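PDB 4QDJ: magnesium-protoporphyrin O-methyltransferase from Synechocystis sp., which transfers a methyl group from S-adenosylmethionine to magnesium protoporphyrin IX, giving its 13-monomethyl ester, a step of chlorophyll biosynthesis. Local coordinates for residues A196-R199 with K200-D204; W54-D58 with G59-G63; S150-A153 with S154-D157. One frame throughout, in Å; residues are numbered along the deposited sequence. Where two conformers were deposited one is given.

Contact 1 (A196-R199 with K200-D204); sequences ADIR and KILGD
Ile198 and Leu202 stand one turn apart on the amphipathic helix 195-204, which lies between strands 159-164 and 207-216 along the chain in the Rossmann-like fold of class I methyltransferases. Their side chains run side by side and point the same way, with Ile198 CG2 4.1 Å from Leu202 CD1. This is the tight side of the helix: both residues are buried and rest on Ile149 of helix 142-155, while Leu202 also meets Leu160 and Leu162 of strand 159-164. Aliphatic chains, branched at CB in isoleucine and at CG in leucine, suit such a place, since they fill the space between this helix, helix 142-155 and the sheet without bringing in a polar group.

The backbone is held by regular i to i+4 bonds. Ile201 N donates to Asp197 O at 3.0 Å and 164°, and Leu202 N donates to Ile198 O at 3.0 Å. In Ile201, CG1 lies anti to the carbonyl carbon (chi1 -61°), which swings this branch back over the preceding turn and brings CG1 to 3.2 Å from Asp197 O. Arg199 borders the packed side. Its chain is extended from CG to NE and touches Ile209 and Thr212 of strand 207-216, while NE makes a salt bridge with Glu195.

The outer side is looser and polar. Gly203 is exposed; its N donates to Arg199 O at 2.9 Å, yet a CB would find room beside Arg199 O, so this contact does not by itself demand glycine. Lysine and aspartate four residues apart can pair along the surface of a helix: the Lys200 chain bends at chi2 (58°) and again at chi4, bringing NZ to 2.9 Å from Asp204 OD1 and 3.0 Å from Asp204 OD2, where it meets the syn lone pair of each oxygen.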
# COMPACT_ATOMS: atom_id res chain seq x y z
N ALA A 196 16.21 -3.26 -9.90
CA ALA A 196 16.88 -2.34 -10.81
C ALA A 196 15.87 -1.53 -11.61
O ALA A 196 16.07 -0.34 -11.85
CB ALA A 196 17.82 -3.10 -11.74
N ASP A 197 14.78 -2.18 -12.02
CA ASP A 197 13.72 -1.50 -12.75
C ASP A 197 12.99 -0.49 -11.87
O ASP A 197 12.73 0.64 -12.30
CB ASP A 197 12.71 -2.50 -13.32
CG ASP A 197 13.29 -3.34 -14.45
OD1 ASP A 197 14.35 -2.98 -14.99
OD2 ASP A 197 12.67 -4.37 -14.80
N ILE A 198 12.66 -0.89 -10.65
CA ILE A 198 11.96 -0.00 -9.72
C ILE A 198 12.81 1.22 -9.38
O ILE A 198 12.32 2.34 -9.35
CB ILE A 198 11.56 -0.74 -8.43
CG1 ILE A 198 10.65 -1.94 -8.75
CG2 ILE A 198 10.85 0.20 -7.46
CD1 ILE A 198 9.34 -1.55 -9.42
N ARG A 199 14.10 0.99 -9.12
CA ARG A 199 15.01 2.09 -8.81
C ARG A 199 15.17 3.04 -10.00
O ARG A 199 15.28 4.26 -9.81
CB ARG A 199 16.38 1.56 -8.38
CG ARG A 199 16.42 0.99 -6.97
CD ARG A 199 17.81 0.47 -6.66
NE ARG A 199 17.91 -0.07 -5.31
CZ ARG A 199 18.54 0.53 -4.30
NH1 ARG A 199 19.13 1.70 -4.49
NH2 ARG A 199 18.58 -0.05 -3.11
N LYS A 200 15.17 2.49 -11.21
CA LYS A 200 15.29 3.29 -12.42
C LYS A 200 14.07 4.21 -12.59
O LYS A 200 14.21 5.39 -12.88
CB LYS A 200 15.46 2.39 -13.65
CG LYS A 200 15.61 3.14 -14.97
CD LYS A 200 16.79 4.09 -14.93
CE LYS A 200 17.15 4.58 -16.33
NZ LYS A 200 16.01 5.26 -17.00
N ILE A 201 12.88 3.64 -12.40
CA ILE A 201 11.64 4.40 -12.50
C ILE A 201 11.60 5.52 -11.45
O ILE A 201 11.21 6.65 -11.75
CB ILE A 201 10.41 3.49 -12.33
CG1 ILE A 201 10.39 2.43 -13.44
CG2 ILE A 201 9.12 4.30 -12.35
CD1 ILE A 201 9.52 1.24 -13.12
N LEU A 202 12.02 5.21 -10.23
CA LEU A 202 12.08 6.20 -9.17
C LEU A 202 13.07 7.31 -9.51
O LEU A 202 12.79 8.49 -9.32
CB LEU A 202 12.43 5.55 -7.83
CG LEU A 202 11.30 4.72 -7.21
CD1 LEU A 202 11.81 3.88 -6.05
CD2 LEU A 202 10.16 5.62 -6.76
N GLY A 203 14.23 6.92 -10.03
CA GLY A 203 15.24 7.88 -10.45
C GLY A 203 14.76 8.78 -11.57
O GLY A 203 15.03 9.98 -11.58
N ASP A 204 14.02 8.20 -12.52
CA ASP A 204 13.47 8.96 -13.64
C ASP A 204 12.49 10.02 -13.16
O ASP A 204 12.30 11.05 -13.81
CB ASP A 204 12.79 8.04 -14.65
CG ASP A 204 13.77 7.20 -15.45
OD1 ASP A 204 14.97 7.55 -15.48
OD2 ASP A 204 13.34 6.19 -16.05

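Contact 2 (W54-D58 with G59-G63); sequences WLVAD and GNLPG
A local contact at the C-terminal end of helix 35-58 joins Leu55 and Val56 to Leu61, where the chain turns into the loop before strand 65-69. Leu61 CG lies anti to the backbone N (chi1 -166°), which directs both methyls back at the helix: CD1 comes to 3.9 Å from Leu55 CD2, and CD2 to 4.0 Å from Val56 CG2. A leucine suits this place because its forked tip can meet two helix residues at once.

The turn itself depends on Gly59. Its positive phi (86°) would jam a CB against Asp58 O, and its N donates to Val56 O at 3.2 Å. Water takes over where direct backbone bonds stop: one molecule donates to Val56 O and accepts from Leu61 N, each at 3.0 Å. Another donates to Asp58 OD2 and takes a weak bond from Asn60 ND2.

Asp58 OD2 has stronger partners in Arg159 and Arg211, whose salt bridges tie this helix end to strands 159-164 and 207-216. On the apolar side, Leu55 and Leu61 both pack on Leu80 of helix 77-82, and Leu55 also reaches Ile161 of strand 159-164.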
# COMPACT_ATOMS: atom_id res chain seq x y z
N TRP A 54 9.70 3.29 10.61
CA TRP A 54 10.47 4.29 9.87
C TRP A 54 9.89 5.68 10.13
O TRP A 54 10.62 6.62 10.44
CB TRP A 54 10.41 4.03 8.37
CG TRP A 54 11.36 3.01 7.84
CD1 TRP A 54 12.37 2.40 8.52
CD2 TRP A 54 11.39 2.49 6.51
NE1 TRP A 54 13.03 1.51 7.69
CE2 TRP A 54 12.44 1.55 6.45
CE3 TRP A 54 10.62 2.71 5.37
CZ2 TRP A 54 12.75 0.85 5.29
CZ3 TRP A 54 10.92 2.01 4.21
CH2 TRP A 54 11.98 1.09 4.18
N LEU A 55 8.58 5.79 9.98
CA LEU A 55 7.90 7.08 10.05
C LEU A 55 7.90 7.64 11.47
O LEU A 55 8.05 8.85 11.67
CB LEU A 55 6.48 6.98 9.49
CG LEU A 55 6.32 7.30 7.99
CD1 LEU A 55 7.26 6.47 7.14
CD2 LEU A 55 4.88 7.11 7.54
N VAL A 56 7.74 6.76 12.45
CA VAL A 56 7.81 7.15 13.85
C VAL A 56 9.22 7.64 14.21
O VAL A 56 9.38 8.62 14.94
CB VAL A 56 7.41 5.97 14.77
CG1 VAL A 56 7.86 6.22 16.20
CG2 VAL A 56 5.90 5.74 14.70
N ALA A 57 10.23 6.96 13.67
CA ALA A 57 11.62 7.29 13.98
C ALA A 57 12.02 8.69 13.52
O ALA A 57 12.91 9.31 14.10
CB ALA A 57 12.56 6.24 13.38
N ASP A 58 11.36 9.19 12.47
CA ASP A 58 11.68 10.50 11.93
C ASP A 58 11.28 11.64 12.87
O ASP A 58 11.85 12.73 12.81
CB ASP A 58 11.03 10.70 10.56
CG ASP A 58 11.58 9.76 9.51
OD1 ASP A 58 12.69 9.22 9.70
OD2 ASP A 58 10.90 9.56 8.48
N GLY A 59 10.30 11.39 13.73
CA GLY A 59 9.89 12.35 14.74
C GLY A 59 8.87 13.38 14.28
O GLY A 59 8.45 14.23 15.06
N ASN A 60 8.47 13.31 13.01
CA ASN A 60 7.58 14.31 12.44
C ASN A 60 6.23 13.75 11.98
O ASN A 60 5.51 14.39 11.22
CB ASN A 60 8.26 15.01 11.26
CG ASN A 60 8.49 14.08 10.09
OD1 ASN A 60 8.52 12.86 10.25
ND2 ASN A 60 8.65 14.65 8.91
N LEU A 61 5.90 12.55 12.45
CA LEU A 61 4.67 11.90 12.03
C LEU A 61 3.37 12.60 12.46
O LEU A 61 2.42 12.67 11.68
CB LEU A 61 4.66 10.42 12.44
CG LEU A 61 3.60 9.53 11.79
CD1 LEU A 61 3.66 9.64 10.27
CD2 LEU A 61 3.77 8.09 12.23
N PRO A 62 3.30 13.12 13.71
CA PRO A 62 2.07 13.84 14.06
C PRO A 62 1.80 15.03 13.14
O PRO A 62 2.64 15.92 13.03
CB PRO A 62 2.35 14.32 15.49
CG PRO A 62 3.28 13.31 16.04
CD PRO A 62 4.17 12.91 14.89
N GLY A 63 0.65 15.01 12.48
CA GLY A 63 0.26 16.10 11.60
C GLY A 63 0.75 15.94 10.17
O GLY A 63 0.42 16.75 9.30
O HOH W 1 7.78 10.46 9.15
O HOH W 2 7.23 10.64 14.40
O HOH W 3 10.37 12.34 7.51

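Contact 3 (S150-A153 with S154-D157); sequences SHLA and SLAD
His151 and Ser154 meet in the last turn of helix 142-155, the helix of the beta-alpha-beta unit that runs from strand 130-133 to strand 159-164 in the Rossmann-like methyltransferase fold.

Among the hydrogen bonds, the short one from Ser154 OG to His151 O (2.5 Å) is the one made by a side chain. The hydroxyl lies in the carbonyl plane, on a lone pair, placed there because OG sits between the backbone N and the carbonyl carbon (chi1 75°). Serine suits a helix end in this way, its hydroxyl serving a carbonyl to which the backbone donates only weakly, from Ser154 N and Leu155 N. The backbone bonds shift from i to i+4, still made by Ser154 N to Ser150 O, to i to i+3: Leu155 N donates to Leu152 O at 3.0 Å and Ala156 N to Ala153 O at 3.1 Å. The helix thus winds down before the chain turns a corner at Asp157.

Apolar contacts line the side of the helix that faces the sheet. Leu152 and Leu155 approach each other at CD2 and CD1 (4.4 Å) and both touch Val131 of strand 130-133; Leu155 also meets Leu124. Shortening Leu155 to an alanine is likely to open a gap against Val131 and Leu124 and to leave Leu152 CD2 without this neighbour. The small Ala153 and Ala156 both rest on Phe207.

The imidazole of His151 is held by NE2, bonded to Leu124 O, and Ser154 OG lies over one ring face, 4.0 Å above its plane and offset toward the rim.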
# COMPACT_ATOMS: atom_id res chain seq x y z
N SER A 150 5.05 6.50 -11.45
CA SER A 150 5.21 7.87 -11.94
C SER A 150 4.06 8.76 -11.47
O SER A 150 4.27 9.92 -11.11
CB SER A 150 5.33 7.88 -13.46
OG SER A 150 6.51 7.22 -13.88
N HIS A 151 2.84 8.22 -11.47
CA HIS A 151 1.71 9.01 -11.01
C HIS A 151 1.79 9.27 -9.51
O HIS A 151 1.56 10.39 -9.05
CB HIS A 151 0.38 8.34 -11.34
CG HIS A 151 -0.81 9.17 -10.95
ND1 HIS A 151 -1.22 10.25 -11.69
CD2 HIS A 151 -1.64 9.09 -9.89
CE1 HIS A 151 -2.28 10.80 -11.11
NE2 HIS A 151 -2.55 10.12 -10.01
N LEU A 152 2.12 8.23 -8.74
CA LEU A 152 2.27 8.38 -7.30
C LEU A 152 3.37 9.39 -6.97
O LEU A 152 3.22 10.18 -6.04
CB LEU A 152 2.58 7.02 -6.65
CG LEU A 152 1.45 6.00 -6.69
CD1 LEU A 152 1.92 4.67 -6.12
CD2 LEU A 152 0.23 6.51 -5.94
N ALA A 153 4.45 9.36 -7.74
CA ALA A 153 5.55 10.29 -7.55
C ALA A 153 5.08 11.73 -7.71
O ALA A 153 5.54 12.62 -7.01
CB ALA A 153 6.69 9.98 -8.51
N SER A 154 4.15 11.95 -8.64
CA SER A 154 3.64 13.29 -8.90
C SER A 154 2.81 13.83 -7.74
O SER A 154 2.55 15.03 -7.66
CB SER A 154 2.82 13.33 -10.20
OG SER A 154 1.54 12.74 -10.02
N LEU A 155 2.39 12.94 -6.85
CA LEU A 155 1.60 13.34 -5.69
C LEU A 155 2.49 13.60 -4.48
O LEU A 155 2.05 14.19 -3.49
CB LEU A 155 0.58 12.25 -5.33
CG LEU A 155 -0.28 11.70 -6.47
CD1 LEU A 155 -1.22 10.62 -5.93
CD2 LEU A 155 -1.07 12.82 -7.15
N ALA A 156 3.74 13.15 -4.55
CA ALA A 156 4.64 13.20 -3.40
C ALA A 156 5.55 14.42 -3.42
O ALA A 156 6.45 14.52 -4.25
CB ALA A 156 5.47 11.92 -3.33
N ASP A 157 5.32 15.33 -2.48
CA ASP A 157 6.18 16.50 -2.33
C ASP A 157 7.59 16.11 -1.91
O ASP A 157 8.57 16.73 -2.33
CB ASP A 157 5.60 17.47 -1.30
CG ASP A 157 4.39 18.22 -1.82
OD1 ASP A 157 4.23 18.32 -3.06
OD2 ASP A 157 3.61 18.73 -0.99

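How the contacts relate
Along the chain contact 2 comes first, then contact 3, then contact 1. Contacts 1 and 3, with centres 14 Å apart, belong to neighbouring helices, 195-204 and 142-155, which touch directly where Ile201 CG2 comes to 4.2 Å from Ser150 OG. Contact 2 is more remote, its centre 20 Å from that of contact 3 and 26 Å from that of contact 1, and touches neither. Strand 159-164 is common ground: Leu160 and Leu162 meet helix 195-204, whereas Ile161 meets helix 35-58, as expected for helices on opposite faces of one sheet. All three lie in the Rossmann-like methyltransferase fold that binds S-adenosylmethionine, the side chain of Leu152 about 8 Å and that of Leu55 about 13 Å from the bound cofactor.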